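Local coordinates for farnesyl pyrophosphate synthetase (Staphylococcus aureus, PDB 5H9D), which probably elongates allylic prenyl diphosphates to heptaprenyl diphosphate, using magnesium, as a member of the FPP/GGPP synthase family, at residues G202-F205 and Q206-D210; D275-D278 and E279-V283. All blocks are in the same frame, centred on the assembly; numbering follows the deposited sequence.

Interaction 1 (G202-F205 and Q206-D210); sequences GMSF and QIIDD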
loop_
_atom_site.group_PDB
_atom_site.type_symbol
_atom_site.label_atom_id
_atom_site.label_comp_id
_atom_site.label_asym_id
_atom_site.label_seq_id
_atom_site.Cartn_x
_atom_site.Cartn_y
_atom_site.Cartn_z
ATOM N N GLY A 202 12.806 1.359 -11.553
ATOM C CA GLY A 202 11.367 1.330 -11.354
ATOM C C GLY A 202 10.565 1.885 -12.520
ATOM O O GLY A 202 9.513 1.349 -12.843
ATOM N N MET A 203 11.032 2.964 -13.142
ATOM C CA MET A 203 10.332 3.545 -14.293
ATOM C C MET A 203 10.397 2.559 -15.452
ATOM O O MET A 203 9.386 2.273 -16.107
ATOM C CB MET A 203 10.974 4.881 -14.711
ATOM C CG MET A 203 10.873 5.989 -13.644
ATOM S SD MET A 203 9.210 6.609 -13.413
ATOM C CE MET A 203 8.821 7.214 -15.066
ATOM N N SER A 204 11.586 2.023 -15.695
ATOM C CA SER A 204 11.762 1.045 -16.754
ATOM C C SER A 204 10.897 -0.197 -16.507
ATOM O O SER A 204 10.276 -0.748 -17.423
ATOM C CB SER A 204 13.213 0.623 -16.823
ATOM O OG SER A 204 13.297 -0.679 -17.367
ATOM N N PHE A 205 10.882 -0.623 -15.247
ATOM C CA PHE A 205 10.137 -1.770 -14.790
ATOM C C PHE A 205 8.708 -1.705 -15.314
ATOM O O PHE A 205 8.275 -2.565 -16.088
ATOM C CB PHE A 205 10.145 -1.766 -13.258
ATOM C CG PHE A 205 9.551 -3.015 -12.626
ATOM C CD1 PHE A 205 10.043 -4.276 -12.932
ATOM C CD2 PHE A 205 8.535 -2.920 -11.686
ATOM C CE1 PHE A 205 9.531 -5.410 -12.305
ATOM C CE2 PHE A 205 8.030 -4.043 -11.061
ATOM C CZ PHE A 205 8.525 -5.282 -11.367
ATOM N N GLN A 206 7.983 -0.672 -14.877
ATOM C CA GLN A 206 6.592 -0.448 -15.253
ATOM C C GLN A 206 6.375 -0.290 -16.756
ATOM O O GLN A 206 5.403 -0.805 -17.301
ATOM C CB GLN A 206 6.039 0.799 -14.528
ATOM C CG GLN A 206 4.522 1.009 -14.695
ATOM C CD GLN A 206 3.715 -0.233 -14.250
ATOM O OE1 GLN A 206 3.713 -0.594 -13.066
ATOM N NE2 GLN A 206 3.044 -0.894 -15.214
ATOM N N ILE A 207 7.268 0.426 -17.425
ATOM C CA ILE A 207 7.085 0.600 -18.848
ATOM C C ILE A 207 7.089 -0.773 -19.507
ATOM O O ILE A 207 6.341 -1.033 -20.446
ATOM C CB ILE A 207 8.162 1.506 -19.456
ATOM C CG1 ILE A 207 7.992 2.929 -18.918
ATOM C CG2 ILE A 207 8.036 1.491 -20.962
ATOM C CD1 ILE A 207 8.967 3.942 -19.441
ATOM N N ILE A 208 7.907 -1.672 -18.981
ATOM C CA ILE A 208 7.963 -3.009 -19.539
ATOM C C ILE A 208 6.650 -3.749 -19.334
ATOM O O ILE A 208 6.156 -4.370 -20.269
ATOM C CB ILE A 208 9.172 -3.786 -18.986
ATOM C CG1 ILE A 208 10.404 -3.373 -19.793
ATOM C CG2 ILE A 208 8.954 -5.293 -19.057
ATOM C CD1 ILE A 208 11.698 -3.472 -19.019
ATOM N N ASP A 209 6.077 -3.690 -18.137
ATOM C CA ASP A 209 4.773 -4.322 -17.902
ATOM C C ASP A 209 3.764 -3.897 -18.994
ATOM O O ASP A 209 3.100 -4.729 -19.601
ATOM C CB ASP A 209 4.182 -3.872 -16.559
ATOM C CG ASP A 209 4.667 -4.683 -15.387
ATOM O OD1 ASP A 209 5.898 -4.834 -15.203
ATOM O OD2 ASP A 209 3.795 -5.155 -14.625
ATOM N N ASP A 210 3.659 -2.591 -19.225
ATOM C CA ASP A 210 2.714 -2.059 -20.185
ATOM C C ASP A 210 2.962 -2.534 -21.573
ATOM O O ASP A 210 2.039 -2.692 -22.357
ATOM C CB ASP A 210 2.703 -0.529 -20.152
ATOM C CG ASP A 210 2.273 0.011 -18.804
ATOM O OD1 ASP A 210 1.700 -0.769 -17.984
ATOM O OD2 ASP A 210 2.500 1.220 -18.574
#

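Interaction 2 (D275-D278 and E279-V283); sequences DSID and EAKAV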
loop_
_atom_site.group_PDB
_atom_site.type_symbol
_atom_site.label_atom_id
_atom_site.label_comp_id
_atom_site.label_asym_id
_atom_site.label_seq_id
_atom_site.Cartn_x
_atom_site.Cartn_y
_atom_site.Cartn_z
ATOM N N ASP A 275 4.939 0.402 -34.384
ATOM C CA ASP A 275 6.312 0.754 -34.040
ATOM C C ASP A 275 6.304 1.246 -32.590
ATOM O O ASP A 275 7.332 1.270 -31.903
ATOM C CB ASP A 275 6.842 1.872 -34.968
ATOM C CG ASP A 275 7.076 1.390 -36.404
ATOM O OD1 ASP A 275 7.627 0.278 -36.596
ATOM O OD2 ASP A 275 6.722 2.129 -37.349
ATOM N N SER A 276 5.115 1.626 -32.140
ATOM C CA SER A 276 4.904 2.147 -30.803
ATOM C C SER A 276 5.256 1.169 -29.702
ATOM O O SER A 276 5.635 1.569 -28.608
ATOM C CB SER A 276 3.464 2.603 -30.673
ATOM O OG SER A 276 3.250 3.750 -31.475
ATOM N N ILE A 277 5.126 -0.114 -29.979
ATOM C CA ILE A 277 5.480 -1.100 -28.985
ATOM C C ILE A 277 6.983 -1.018 -28.835
ATOM O O ILE A 277 7.530 -1.292 -27.771
ATOM C CB ILE A 277 5.094 -2.520 -29.419
ATOM C CG1 ILE A 277 3.668 -2.802 -28.989
ATOM C CG2 ILE A 277 6.027 -3.542 -28.784
ATOM C CD1 ILE A 277 3.498 -2.847 -27.483
ATOM N N ASP A 278 7.651 -0.623 -29.907
ATOM C CA ASP A 278 9.098 -0.533 -29.865
ATOM C C ASP A 278 9.589 0.812 -29.359
ATOM O O ASP A 278 10.627 0.892 -28.696
ATOM C CB ASP A 278 9.671 -0.879 -31.247
ATOM C CG ASP A 278 9.514 -2.371 -31.580
ATOM O OD1 ASP A 278 10.307 -3.183 -31.033
ATOM O OD2 ASP A 278 8.585 -2.727 -32.357
ATOM N N GLU A 279 8.844 1.871 -29.651
ATOM C CA GLU A 279 9.231 3.177 -29.175
ATOM C C GLU A 279 9.082 3.118 -27.649
ATOM O O GLU A 279 9.889 3.696 -26.920
ATOM C CB GLU A 279 8.327 4.243 -29.790
ATOM C CG GLU A 279 8.832 5.675 -29.592
ATOM C CD GLU A 279 7.824 6.736 -30.055
ATOM O OE1 GLU A 279 7.981 7.931 -29.690
ATOM O OE2 GLU A 279 6.880 6.375 -30.789
ATOM N N ALA A 280 8.065 2.389 -27.169
ATOM C CA ALA A 280 7.820 2.241 -25.731
ATOM C C ALA A 280 9.001 1.515 -25.094
ATOM O O ALA A 280 9.608 2.001 -24.136
ATOM C CB ALA A 280 6.550 1.475 -25.498
ATOM N N LYS A 281 9.312 0.347 -25.641
ATOM C CA LYS A 281 10.429 -0.464 -25.189
ATOM C C LYS A 281 11.686 0.395 -25.131
ATOM O O LYS A 281 12.525 0.219 -24.250
ATOM C CB LYS A 281 10.698 -1.586 -26.174
ATOM C CG LYS A 281 9.802 -2.797 -26.116
ATOM C CD LYS A 281 10.422 -3.806 -27.092
ATOM C CE LYS A 281 9.568 -5.027 -27.383
ATOM N NZ LYS A 281 10.032 -5.611 -28.688
ATOM N N ALA A 282 11.808 1.310 -26.087
ATOM C CA ALA A 282 12.973 2.195 -26.183
ATOM C C ALA A 282 13.134 3.129 -24.990
ATOM O O ALA A 282 14.251 3.431 -24.539
ATOM C CB ALA A 282 12.890 3.010 -27.445
ATOM N N VAL A 283 12.005 3.609 -24.496
ATOM C CA VAL A 283 12.008 4.503 -23.358
ATOM C C VAL A 283 12.450 3.704 -22.129
ATOM O O VAL A 283 13.098 4.220 -21.209
ATOM C CB VAL A 283 10.614 5.047 -23.097
ATOM C CG1 VAL A 283 10.638 5.767 -21.801
ATOM C CG2 VAL A 283 10.136 5.942 -24.247
#

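Interaction 1 (G202-F205 and Q206-D210)
Phe205 O takes two backbone N-H groups from the next turn of helix 188-215. Asp209 N makes the regular i to i+4 bond, at 3.2 Å. The one from Ile208 N (3.0 Å) is bent and weak. Ile208 N also gives a straighter bond to Ser204 O, at 3.0 Å. Gln206 N to Gly202 O (3.2 Å) and Ile207 N to Met203 O (3.1 Å) complete the run of i to i+4 bonds.

Few side chains meet here. The CD1 of Ile208 reaches back alongside Ser204 and lies 3.6 Å from its OG. CG1 of Ile207 lies near Met203 O. The hydroxyl of Ser204 is hydrogen-bonded to Ser284 on helix 276-296. The chain of Gln206 leaves with CG anti to the backbone N (chi1 -172°) and then bends at chi2 (55°). This turns its amide along the helix, where NE2 makes a weak bond to Asp210 OD1 (3.1 Å). Its OE1 is hydrogen-bonded to Thr169 OG1, so both ends of the amide have partners, and the carboxylate of Asp210 favours this orientation of the amide. Asp210 OD2 is bonded to Tyr161.

The sequence Phe-Gln-Ile-Ile-Asp-Asp matches the start of the second aspartate-rich motif of trans-prenyl diphosphate synthases, which in relatives binds magnesium and diphosphate.

Interaction 2 (D275-D278 and E279-V283)
The contact forms the opening turns of helix 276-296, in the all-helical fold of prenyl diphosphate synthases. Glu279 N bonds to Asp275 O at 2.8 Å, and Ala280 N to Ser276 O at 2.9 Å. The next two bonds, Lys281 N to Ile277 O (3.2 Å) and Ala282 N to Asp278 O (2.9 Å), carry the helix onward.

Lys281 carries the side-chain part of the contact. With chi1 at -79°, its CG lies beside the backbone N, and the rest of the chain is extended. It therefore runs back along the preceding turn. CG passes 3.2 Å from Ile277 O, and the Lys281 chain passes at a slant across Ile277, with CE 4.1 Å from CG2. The ammonium end then lies beside the Asp278 carboxylate, with both side chains pointing the same way. NZ to Asp278 OD1 is 3.4 Å, a long salt bridge and only a weak hydrogen bond.

The buried side of the turn packs on other helices. Ile277 and Ala280 touch Val211 of helix 188-215, and Ser276 OG is hydrogen-bonded to Glu241 of helix 236-243. Glu279 has weak, long ion pairs with Arg243 and Lys244.

Asp278 and Lys281 are both exposed, and water probably screens their charges. The pair is thus likely to add only modestly to a turn held by its backbone bonds, while the aliphatic part of Lys281 lies against Ile277.

How the interactions relate
The two interactions lie on neighbouring helices, 188-215 and 276-296, with centres about 12 Å apart. They meet directly. Ile207 CD1 packs on Val283 CG1 at 3.4 Å, and Ile207 CG2 lies 3.6 Å from Ala280 O. Interaction 1 is buried near the middle of the chain, whereas interaction 2 is farther out and partly exposed. A bound phosphate ion, probably from the crystallisation liquor, sits about 5 Å from the Phe205 side chain. It may mark a pocket. By family analogy Asp209 and Asp210 of interaction 1 probably belong to the magnesium-diphosphate site, while interaction 2 lies on the helix that packs against the Ile207 side.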